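Periplasmic beta-glucosidase (PDB 6R5N) probably hydrolyses terminal, non-reducing beta-D-glucosyl residues with release of beta-D-glucose, as a periplasmic glycoside hydrolase of family 3. Local coordinates at residues I90-A95 with G136-G141; M126-R131 with V175-L180; I49-T54 with H76-A81; A216-V221 with L251-H256. All coordinates share one frame; numbering follows the deposited sequence.

Interaction 1: residues I90-A95 with G136-G141; sequences ISLGLA and GRVSEG. With NOJ (1-deoxynojirimycin), chain D.
Leu92, on the first turn of the helix 91-95, reaches across to Val138, and the two branched side chains run obliquely past each other. The pair joins that helix to a short 3-10 segment, 138-140, in the long loop that follows strand 121-122 of the TIM-barrel-like domain. The closest touch between them is Leu92 CD2 to Val138 CG1, 3.8 Å. With its CG anti to the backbone N (chi1 -168°), Leu92 carries both methyls toward the 3-10 turn. Ile90, at the N-cap position, supplies a second apolar touch, its CD1 meeting CB of Ser139 at 3.7 Å. Beneath these side chains the backbones are tied directly: Leu92 N donates to Ser139 O at 3.1 Å. A wetter junction lies at Ser91, where two waters each donate to Glu140 O and also hydrogen-bond Ser91 OG, so that this carbonyl is gripped twice by solvent.

The turn packed on helix 91-95 also carries Arg137, whose guanidinium is held by Glu140 next to the ligand. Both side chains project from the turn on the ligand side, and the arginine holds the carboxylate side-on through NE and NH2, one nitrogen to each oxygen. A bend at chi3 (68°) helps Arg137 turn its guanidinium to the bound 1-deoxynojirimycin. Tyr181 also hydrogen-bonds NH1, while Trp398 makes a weak bond to Glu140. At the sugar mimic, Arg137 NH1 donates to O2 at 2.7 Å and NH2 to O3 at 2.8 Å.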
# COMPACT_ATOMS: atom_id res chain seq x y z
N ILE A 90 22.80 5.63 11.88
CA ILE A 90 22.15 5.30 10.58
C ILE A 90 21.58 6.59 9.95
O ILE A 90 21.24 7.54 10.68
CB ILE A 90 21.07 4.21 10.76
CG1 ILE A 90 19.99 4.65 11.76
CG2 ILE A 90 21.73 2.90 11.15
CD1 ILE A 90 18.78 3.76 11.78
N SER A 91 21.49 6.61 8.62
CA SER A 91 21.03 7.79 7.84
C SER A 91 19.70 8.31 8.39
O SER A 91 19.52 9.49 8.38
CB SER A 91 20.91 7.48 6.40
OG SER A 91 22.19 7.24 5.86
N LEU A 92 18.79 7.47 8.82
CA LEU A 92 17.46 7.94 9.30
C LEU A 92 17.67 8.81 10.54
O LEU A 92 16.95 9.82 10.67
CB LEU A 92 16.54 6.75 9.54
CG LEU A 92 15.06 7.07 9.75
CD1 LEU A 92 14.47 7.83 8.57
CD2 LEU A 92 14.27 5.81 10.04
N GLY A 93 18.64 8.47 11.38
CA GLY A 93 19.04 9.21 12.58
C GLY A 93 19.81 10.47 12.22
O GLY A 93 19.57 11.49 12.89
N LEU A 94 20.68 10.41 11.21
CA LEU A 94 21.44 11.58 10.70
C LEU A 94 20.45 12.63 10.19
O LEU A 94 20.65 13.82 10.44
CB LEU A 94 22.38 11.16 9.57
CG LEU A 94 23.63 10.39 10.00
CD1 LEU A 94 24.42 9.89 8.78
CD2 LEU A 94 24.52 11.26 10.90
N ALA A 95 19.42 12.19 9.48
CA ALA A 95 18.39 13.08 8.91
C ALA A 95 17.71 13.83 10.05
O ALA A 95 17.38 14.99 9.87
CB ALA A 95 17.40 12.29 8.10
N GLY A 136 12.74 -2.96 5.43
CA GLY A 136 13.92 -3.02 6.30
C GLY A 136 14.97 -1.99 5.96
O GLY A 136 15.78 -1.68 6.83
N ARG A 137 14.97 -1.45 4.74
CA ARG A 137 16.01 -0.49 4.29
C ARG A 137 15.63 0.97 4.56
O ARG A 137 16.36 1.85 4.11
CB ARG A 137 16.28 -0.75 2.82
CG ARG A 137 16.59 -2.22 2.55
CD ARG A 137 17.27 -2.48 1.23
NE ARG A 137 18.61 -1.92 1.25
CZ ARG A 137 19.58 -2.25 0.42
NH1 ARG A 137 19.39 -3.16 -0.52
NH2 ARG A 137 20.75 -1.66 0.55
N VAL A 138 14.53 1.22 5.27
CA VAL A 138 14.15 2.59 5.71
C VAL A 138 15.29 3.21 6.52
O VAL A 138 15.50 4.43 6.43
CB VAL A 138 12.83 2.49 6.49
CG1 VAL A 138 12.56 3.74 7.30
CG2 VAL A 138 11.67 2.21 5.53
N SER A 139 16.03 2.39 7.29
CA SER A 139 17.16 2.87 8.13
C SER A 139 18.20 3.61 7.27
O SER A 139 18.85 4.53 7.79
CB SER A 139 17.77 1.73 8.89
OG SER A 139 18.61 0.98 8.04
N GLU A 140 18.35 3.21 6.01
CA GLU A 140 19.44 3.70 5.11
C GLU A 140 19.11 5.02 4.42
O GLU A 140 20.04 5.61 3.83
CB GLU A 140 19.69 2.70 4.00
CG GLU A 140 20.19 1.39 4.51
CD GLU A 140 20.11 0.30 3.46
OE1 GLU A 140 20.64 0.52 2.33
OE2 GLU A 140 19.50 -0.74 3.77
N GLY A 141 17.85 5.47 4.47
CA GLY A 141 17.43 6.70 3.78
C GLY A 141 17.30 7.85 4.77
O GLY A 141 17.72 7.66 5.93
C1 NOJ D . 22.98 -5.09 -2.34
C2 NOJ D . 22.34 -3.74 -2.00
O2 NOJ D . 21.07 -3.75 -2.59
C3 NOJ D . 23.20 -2.49 -2.24
O3 NOJ D . 22.70 -1.47 -1.39
C4 NOJ D . 24.72 -2.79 -2.09
O4 NOJ D . 25.44 -1.62 -2.44
C5 NOJ D . 25.19 -3.99 -2.94
N5 NOJ D . 24.36 -5.19 -2.75
C6 NOJ D . 26.65 -4.44 -2.66
O6 NOJ D . 26.99 -4.56 -1.29
O HOH W 1 22.51 4.63 4.16
O HOH W 2 21.85 7.92 3.04

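Interaction 2: residues M126-R131 with V175-L180; sequences MVDITR and VKHFAL. With NOJ (1-deoxynojirimycin), chain D.
Asp128 and His177 carry the polar part of this contact, and they meet through both side chain and backbone. His177 ND1 donates to the syn lone pair of Asp128 OD2 at 2.7 Å, nearly straight at 168° and in the plane of the imidazole. The other oxygen, OD1, takes the backbone N of the same histidine at 2.8 Å. That backbone bond sets the carboxylate, and the ND1 bond holds the nearly coplanar ring (28°) against rotation. Tyr208 in turn hydrogen-bonds OD1, steadying this second-shell aspartate. With ND1 held by Asp128, His177 NE2 at the far side of the ring lies 2.8 Å from O3 of 1-deoxynojirimycin, where either could be the donor.

The backbone bonding is slight. Met126 and Lys176 form a single bridge, in which Val127 N donates to Lys176 O at 2.9 Å while Met126 CA makes a CH contact to that same oxygen.

Apolar packing accompanies the bridge. Val127 CG2 presses against Val175 CG2 at 3.5 Å, the side chains crossing at about a right angle, and Met126 CG comes obliquely to His177 CE1 at 3.7 Å. Lys176 CG lies over the centre of one face of the His177 ring; beyond CG the lysine is fully extended, which carries NZ to the sugar hydroxyls.

Ligand bonds complete the account: Lys176 NZ donates to O3 at 2.9 Å and more distantly to O4, and is also held by Phe123 O. A cis peptide precedes His177, and this lysine-histidine pair at the carboxyl end of a barrel strand is characteristic of the sugar-binding pocket of family 3 glycoside hydrolases.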
# COMPACT_ATOMS: atom_id res chain seq x y z
N MET A 126 22.42 6.36 -0.16
CA MET A 126 21.09 5.77 -0.42
C MET A 126 20.07 6.90 -0.23
O MET A 126 20.03 7.50 0.85
CB MET A 126 20.84 4.60 0.55
CG MET A 126 19.57 3.82 0.24
SD MET A 126 18.12 4.63 0.96
CE MET A 126 17.02 3.24 1.17
N VAL A 127 19.29 7.21 -1.26
CA VAL A 127 18.44 8.43 -1.25
C VAL A 127 17.01 8.05 -1.63
O VAL A 127 16.25 8.92 -2.11
CB VAL A 127 19.06 9.53 -2.15
CG1 VAL A 127 20.46 9.89 -1.72
CG2 VAL A 127 19.07 9.18 -3.61
N ASP A 128 16.63 6.79 -1.41
CA ASP A 128 15.28 6.29 -1.78
C ASP A 128 14.26 6.91 -0.82
O ASP A 128 14.47 6.87 0.41
CB ASP A 128 15.24 4.76 -1.81
CG ASP A 128 16.35 4.12 -2.64
OD1 ASP A 128 16.60 4.58 -3.79
OD2 ASP A 128 16.98 3.17 -2.12
N ILE A 129 13.19 7.49 -1.36
CA ILE A 129 12.04 8.00 -0.55
C ILE A 129 11.29 6.81 0.05
O ILE A 129 11.03 5.83 -0.69
CB ILE A 129 11.13 8.90 -1.40
CG1 ILE A 129 11.86 10.18 -1.78
CG2 ILE A 129 9.80 9.17 -0.70
CD1 ILE A 129 12.13 11.12 -0.64
N THR A 130 10.95 6.91 1.33
CA THR A 130 10.33 5.80 2.08
C THR A 130 9.06 6.29 2.79
O THR A 130 9.19 7.12 3.73
CB THR A 130 11.33 5.16 3.05
OG1 THR A 130 11.77 6.12 4.02
CG2 THR A 130 12.52 4.59 2.32
N ARG A 131 7.90 5.72 2.40
CA ARG A 131 6.58 5.98 3.05
C ARG A 131 6.03 4.72 3.72
O ARG A 131 4.92 4.77 4.29
CB ARG A 131 5.60 6.49 1.99
CG ARG A 131 6.06 7.79 1.37
CD ARG A 131 5.11 8.23 0.28
NE ARG A 131 5.36 9.63 -0.04
CZ ARG A 131 4.77 10.27 -1.03
NH1 ARG A 131 3.92 9.64 -1.83
NH2 ARG A 131 5.06 11.54 -1.23
N VAL A 175 25.41 6.99 -6.07
CA VAL A 175 24.07 7.22 -5.47
C VAL A 175 23.18 6.01 -5.81
O VAL A 175 23.28 5.47 -6.94
CB VAL A 175 23.49 8.56 -5.92
CG1 VAL A 175 23.30 8.62 -7.43
CG2 VAL A 175 22.18 8.87 -5.19
N LYS A 176 22.36 5.56 -4.87
CA LYS A 176 21.52 4.36 -5.03
C LYS A 176 20.17 4.66 -4.37
O LYS A 176 20.08 5.62 -3.60
CB LYS A 176 22.25 3.14 -4.44
CG LYS A 176 22.42 3.14 -2.93
CD LYS A 176 23.35 2.04 -2.46
CE LYS A 176 23.32 1.79 -0.96
NZ LYS A 176 24.35 0.78 -0.60
N HIS A 177 19.13 3.88 -4.68
CA HIS A 177 19.10 2.86 -5.69
C HIS A 177 18.18 3.34 -6.81
O HIS A 177 16.97 3.51 -6.54
CB HIS A 177 18.58 1.55 -5.13
CG HIS A 177 19.30 1.03 -3.94
ND1 HIS A 177 19.01 1.48 -2.68
CD2 HIS A 177 20.27 0.10 -3.84
CE1 HIS A 177 19.76 0.80 -1.82
NE2 HIS A 177 20.57 -0.04 -2.51
N PHE A 178 18.73 3.61 -7.98
CA PHE A 178 18.00 4.31 -9.08
C PHE A 178 17.13 3.28 -9.80
O PHE A 178 17.67 2.44 -10.51
CB PHE A 178 19.03 4.99 -9.98
CG PHE A 178 18.45 5.87 -11.05
CD1 PHE A 178 17.69 6.98 -10.72
CD2 PHE A 178 18.70 5.62 -12.38
CE1 PHE A 178 17.21 7.83 -11.71
CE2 PHE A 178 18.22 6.47 -13.36
CZ PHE A 178 17.44 7.55 -13.02
N ALA A 179 15.80 3.24 -9.59
CA ALA A 179 15.01 4.23 -8.87
C ALA A 179 13.80 3.57 -8.20
O ALA A 179 13.37 2.52 -8.67
CB ALA A 179 14.53 5.29 -9.84
N LEU A 180 13.23 4.26 -7.21
CA LEU A 180 11.88 4.02 -6.61
C LEU A 180 11.88 2.78 -5.71
O LEU A 180 10.78 2.30 -5.36
CB LEU A 180 10.83 3.83 -7.71
CG LEU A 180 10.82 4.85 -8.85
CD1 LEU A 180 9.56 4.67 -9.69
CD2 LEU A 180 10.92 6.28 -8.34
C1 NOJ D . 22.98 -5.09 -2.34
C2 NOJ D . 22.34 -3.74 -2.00
O2 NOJ D . 21.07 -3.75 -2.59
C3 NOJ D . 23.20 -2.49 -2.24
O3 NOJ D . 22.70 -1.47 -1.39
C4 NOJ D . 24.72 -2.79 -2.09
O4 NOJ D . 25.44 -1.62 -2.44
C5 NOJ D . 25.19 -3.99 -2.94
N5 NOJ D . 24.36 -5.19 -2.75
C6 NOJ D . 26.65 -4.44 -2.66
O6 NOJ D . 26.99 -4.56 -1.29

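Interaction 3: residues I49-T54 with H76-A81; sequences IFNTVT and HAYDVA. With NOJ (1-deoxynojirimycin), chain D.
Tyr78 sets its CG anti to the backbone N (chi1 -163°), bringing the ring up to the residues that follow the neighbouring strand, while Asn51, with CG beside its own backbone N (chi1 -69°), swings its amide back to that ring. Asn51 OD1 comes to the ring edge, 3.4 Å from Tyr78 CD1, with the amide plane nearly perpendicular to the ring. Val53 CG1 lies over one face, though the closeness of its approach is doubtful. Ile49 and His76 lie side by side, pointing the same way, with Ile49 CB 3.5 Å from His76 CD2. Ile49, His76, Ala77 and Tyr78 belong to two neighbouring parallel strands of the barrel, 48-50 and 75-78, linked through helix 55-64 as a beta-alpha-beta unit; Asn51 and Val53 come just past the first strand. Ala77 N donates to Ile49 O at 2.8 Å, and Asn51 N to Ala77 O at 3.2 Å. Just past the strand ends, one water donates both to Asn51 OD1 and to Asp79 OD2, linking the exposed amide to a buried carboxylate. Asp79 takes two hydroxyls of 1-deoxynojirimycin, one on each oxygen: OD1 accepts from O4 at 2.6 Å and OD2 from O6 at 2.5 Å. Lys176 forms a salt bridge with OD1.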
# COMPACT_ATOMS: atom_id res chain seq x y z
N ILE A 49 36.65 -3.87 -7.83
CA ILE A 49 36.44 -4.78 -6.67
C ILE A 49 35.47 -4.07 -5.71
O ILE A 49 35.57 -2.83 -5.60
CB ILE A 49 37.79 -5.09 -5.99
CG1 ILE A 49 38.76 -5.75 -6.96
CG2 ILE A 49 37.60 -5.91 -4.73
CD1 ILE A 49 38.36 -7.15 -7.38
N PHE A 50 34.61 -4.82 -5.03
CA PHE A 50 33.89 -4.32 -3.83
C PHE A 50 34.12 -5.31 -2.69
O PHE A 50 34.47 -6.45 -2.98
CB PHE A 50 32.42 -4.00 -4.15
CG PHE A 50 31.54 -5.17 -4.49
CD1 PHE A 50 31.67 -5.84 -5.70
CD2 PHE A 50 30.58 -5.61 -3.59
CE1 PHE A 50 30.85 -6.92 -6.01
CE2 PHE A 50 29.75 -6.68 -3.89
CZ PHE A 50 29.89 -7.33 -5.10
N ASN A 51 34.04 -4.82 -1.45
CA ASN A 51 34.13 -5.54 -0.15
C ASN A 51 35.57 -5.93 0.23
O ASN A 51 35.72 -6.67 1.23
CB ASN A 51 33.22 -6.76 -0.09
CG ASN A 51 31.76 -6.38 -0.04
OD1 ASN A 51 31.43 -5.24 0.27
ND2 ASN A 51 30.89 -7.30 -0.44
N THR A 52 36.58 -5.43 -0.47
CA THR A 52 38.01 -5.47 -0.04
C THR A 52 38.38 -4.07 0.48
O THR A 52 38.29 -3.11 -0.31
CB THR A 52 38.92 -5.89 -1.19
OG1 THR A 52 38.62 -7.26 -1.49
CG2 THR A 52 40.38 -5.74 -0.84
N VAL A 53 38.72 -3.95 1.77
CA VAL A 53 38.52 -2.69 2.52
C VAL A 53 39.71 -2.30 3.41
O VAL A 53 39.54 -1.33 4.20
CB VAL A 53 37.24 -2.76 3.36
CG1 VAL A 53 36.02 -3.01 2.49
CG2 VAL A 53 37.34 -3.77 4.46
N THR A 54 40.86 -2.96 3.29
CA THR A 54 42.05 -2.55 4.08
C THR A 54 43.20 -2.22 3.14
O THR A 54 43.22 -2.77 2.00
CB THR A 54 42.47 -3.62 5.09
OG1 THR A 54 43.04 -4.70 4.34
CG2 THR A 54 41.32 -4.10 5.96
N HIS A 76 38.30 0.36 -6.08
CA HIS A 76 37.79 -0.44 -4.94
C HIS A 76 36.62 0.28 -4.29
O HIS A 76 36.75 1.48 -3.96
CB HIS A 76 38.91 -0.72 -3.95
CG HIS A 76 39.89 -1.72 -4.48
ND1 HIS A 76 40.86 -1.38 -5.41
CD2 HIS A 76 40.05 -3.03 -4.21
CE1 HIS A 76 41.57 -2.45 -5.69
NE2 HIS A 76 41.09 -3.47 -4.96
N ALA A 77 35.51 -0.43 -4.11
CA ALA A 77 34.27 0.18 -3.59
C ALA A 77 33.81 -0.60 -2.37
O ALA A 77 34.29 -1.71 -2.15
CB ALA A 77 33.24 0.21 -4.68
N TYR A 78 32.94 0.01 -1.59
CA TYR A 78 32.38 -0.54 -0.34
C TYR A 78 31.09 0.20 -0.01
O TYR A 78 30.85 1.27 -0.55
CB TYR A 78 33.39 -0.37 0.79
CG TYR A 78 33.17 -1.21 2.02
CD1 TYR A 78 32.67 -2.51 1.94
CD2 TYR A 78 33.54 -0.73 3.27
CE1 TYR A 78 32.53 -3.30 3.07
CE2 TYR A 78 33.42 -1.51 4.41
CZ TYR A 78 32.89 -2.79 4.32
OH TYR A 78 32.76 -3.53 5.46
N ASP A 79 30.30 -0.39 0.87
CA ASP A 79 29.05 0.19 1.40
C ASP A 79 29.42 1.02 2.64
O ASP A 79 29.23 0.53 3.77
CB ASP A 79 28.06 -0.93 1.68
CG ASP A 79 27.61 -1.62 0.40
OD1 ASP A 79 26.81 -0.98 -0.32
OD2 ASP A 79 28.09 -2.76 0.11
N VAL A 80 29.97 2.21 2.41
CA VAL A 80 30.23 3.19 3.49
C VAL A 80 28.97 4.04 3.58
O VAL A 80 28.86 5.04 2.86
CB VAL A 80 31.51 4.00 3.21
CG1 VAL A 80 31.82 4.90 4.38
CG2 VAL A 80 32.70 3.09 2.92
N ALA A 81 27.99 3.54 4.32
CA ALA A 81 26.61 4.06 4.33
C ALA A 81 26.54 5.19 5.35
O ALA A 81 26.00 6.25 5.00
CB ALA A 81 25.64 2.94 4.65
C1 NOJ D . 22.98 -5.09 -2.34
C2 NOJ D . 22.34 -3.74 -2.00
O2 NOJ D . 21.07 -3.75 -2.59
C3 NOJ D . 23.20 -2.49 -2.24
O3 NOJ D . 22.70 -1.47 -1.39
C4 NOJ D . 24.72 -2.79 -2.09
O4 NOJ D . 25.44 -1.62 -2.44
C5 NOJ D . 25.19 -3.99 -2.94
N5 NOJ D . 24.36 -5.19 -2.75
C6 NOJ D . 26.65 -4.44 -2.66
O6 NOJ D . 26.99 -4.56 -1.29
O HOH W 3 29.28 -4.39 1.80
O HOH W 4 36.70 -3.06 -2.39

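Interaction 4: residues A216-V221 with L251-H256; sequences AGAVMV and LTISDH. With NOJ (1-deoxynojirimycin), chain D.
Met220 passes obliquely by Asp255, with Met220 SD 3.9 Å from Asp255 CG, and both reach the bound 1-deoxynojirimycin. Asp255 OD2 accepts a hydrogen bond from O2 of the ligand at 2.7 Å, and OD1 lies 3.1 Å from its C1, the position that corresponds to the anomeric carbon of a glucoside. This placement is consistent with the aspartate nucleophile known in family 3 enzymes. Met220, extended through chi2 and bent at chi3 (-74°), brings CE to 3.6 Å from O4 of the ligand.

Behind this first shell, His256 N donates to Asp255 OD1 from the anti side, and CB of Asp255 rests 3.4 Å from Val221 O. A water accepts from Asp255 N and makes a weak bond to Val221 O. One residue back, Ser254 OG donates to Asp255 O and is also hydrogen-bonded to Met287 N.

These residues follow strand 251-253, which runs parallel to its neighbour 218-221 in the TIM-type barrel, the axes 25° apart. Four backbone bonds zip the strands together, from Leu251 N to Gly217 O at one end to Val221 N to Ile253 O, 2.8 Å and 167°, at the other. On the Met220 side of the sheet, Ala218 CB packs against Ile253 CD1 at 4.1 Å. On the reverse side, Val219 and Thr252 are paired, and Thr252 OG1 is bonded to Gly282 O and Asp284 N.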
# COMPACT_ATOMS: atom_id res chain seq x y z
N ALA A 216 27.76 13.60 -8.64
CA ALA A 216 27.95 12.16 -8.34
C ALA A 216 28.61 11.48 -9.55
O ALA A 216 28.13 11.68 -10.65
CB ALA A 216 26.63 11.54 -7.95
N GLY A 217 29.68 10.71 -9.35
CA GLY A 217 30.42 10.08 -10.46
C GLY A 217 29.76 8.80 -10.93
O GLY A 217 30.04 8.36 -12.07
N ALA A 218 28.91 8.20 -10.08
CA ALA A 218 28.29 6.89 -10.36
C ALA A 218 26.84 6.85 -9.85
O ALA A 218 26.46 7.61 -8.93
CB ALA A 218 29.14 5.77 -9.77
N VAL A 219 26.06 6.00 -10.50
CA VAL A 219 24.65 5.68 -10.14
C VAL A 219 24.53 4.17 -10.06
O VAL A 219 24.88 3.50 -11.04
CB VAL A 219 23.66 6.26 -11.17
CG1 VAL A 219 22.25 5.77 -10.88
CG2 VAL A 219 23.71 7.77 -11.23
N MET A 220 24.03 3.66 -8.94
CA MET A 220 23.71 2.23 -8.81
C MET A 220 22.24 2.01 -9.16
O MET A 220 21.36 2.67 -8.54
CB MET A 220 23.96 1.68 -7.41
CG MET A 220 23.67 0.18 -7.36
SD MET A 220 24.02 -0.57 -5.76
CE MET A 220 25.81 -0.59 -5.82
N VAL A 221 22.01 1.09 -10.09
CA VAL A 221 20.66 0.79 -10.65
C VAL A 221 19.97 -0.23 -9.74
O VAL A 221 20.65 -1.13 -9.25
CB VAL A 221 20.73 0.32 -12.10
CG1 VAL A 221 19.33 0.04 -12.62
CG2 VAL A 221 21.42 1.37 -12.97
N LEU A 251 29.09 6.95 -14.47
CA LEU A 251 29.13 5.48 -14.60
C LEU A 251 27.84 4.91 -14.00
O LEU A 251 27.51 5.30 -12.90
CB LEU A 251 30.39 5.00 -13.88
CG LEU A 251 30.53 3.49 -13.75
CD1 LEU A 251 30.78 2.86 -15.09
CD2 LEU A 251 31.64 3.13 -12.76
N THR A 252 27.15 4.01 -14.71
CA THR A 252 26.03 3.22 -14.14
C THR A 252 26.54 1.85 -13.72
O THR A 252 27.26 1.21 -14.48
CB THR A 252 24.86 3.11 -15.13
OG1 THR A 252 25.43 2.62 -16.34
CG2 THR A 252 24.16 4.43 -15.32
N ILE A 253 26.15 1.43 -12.52
CA ILE A 253 26.58 0.13 -11.92
C ILE A 253 25.31 -0.65 -11.59
O ILE A 253 24.43 -0.09 -10.95
CB ILE A 253 27.44 0.38 -10.68
CG1 ILE A 253 28.66 1.25 -11.00
CG2 ILE A 253 27.87 -0.92 -10.03
CD1 ILE A 253 29.43 1.69 -9.77
N SER A 254 25.25 -1.91 -12.01
CA SER A 254 24.14 -2.83 -11.63
C SER A 254 24.23 -3.17 -10.14
O SER A 254 25.35 -3.14 -9.58
CB SER A 254 24.21 -4.08 -12.43
OG SER A 254 24.98 -5.04 -11.72
N ASP A 255 23.10 -3.51 -9.51
CA ASP A 255 23.09 -4.05 -8.13
C ASP A 255 23.49 -5.53 -8.25
O ASP A 255 23.71 -6.02 -9.39
CB ASP A 255 21.76 -3.74 -7.42
CG ASP A 255 21.82 -3.75 -5.89
OD1 ASP A 255 22.77 -4.37 -5.33
OD2 ASP A 255 20.91 -3.16 -5.25
N HIS A 256 23.56 -6.24 -7.13
CA HIS A 256 24.19 -7.58 -7.05
C HIS A 256 23.32 -8.61 -7.79
O HIS A 256 22.19 -8.86 -7.35
CB HIS A 256 24.43 -7.92 -5.57
CG HIS A 256 25.21 -9.17 -5.36
ND1 HIS A 256 24.70 -10.43 -5.70
CD2 HIS A 256 26.42 -9.39 -4.82
CE1 HIS A 256 25.60 -11.35 -5.40
NE2 HIS A 256 26.66 -10.74 -4.87
C1 NOJ D . 22.98 -5.09 -2.34
C2 NOJ D . 22.34 -3.74 -2.00
O2 NOJ D . 21.07 -3.75 -2.59
C3 NOJ D . 23.20 -2.49 -2.24
O3 NOJ D . 22.70 -1.47 -1.39
C4 NOJ D . 24.72 -2.79 -2.09
O4 NOJ D . 25.44 -1.62 -2.44
C5 NOJ D . 25.19 -3.99 -2.94
N5 NOJ D . 24.36 -5.19 -2.75
C6 NOJ D . 26.65 -4.44 -2.66
O6 NOJ D . 26.99 -4.56 -1.29
O HOH W 5 20.78 -3.07 -11.23

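In the fold
All four contacts converge on one inhibitor, yet three draw on the barrel strands while interaction 1 joins a helix to a loop. Interactions 2, 3 and 4 use strands of the same parallel sheet; 2 and 4 share a border, strands 172-178 and 218-221 being neighbours, whereas 3 is joined to 2 by the salt bridge between Lys176 and Asp79. Interaction 1 packs on 2 through Met126. Regular strand pairing dominates 4 and shrinks to a single bridge in 2, where side-chain polarity takes over. Interactions 1, 2 and 4 are essentially buried; 3 is mostly so, but reaches the surface at Asn51. Phe50 and His256 bring 3 and 4 together across the barrel mouth.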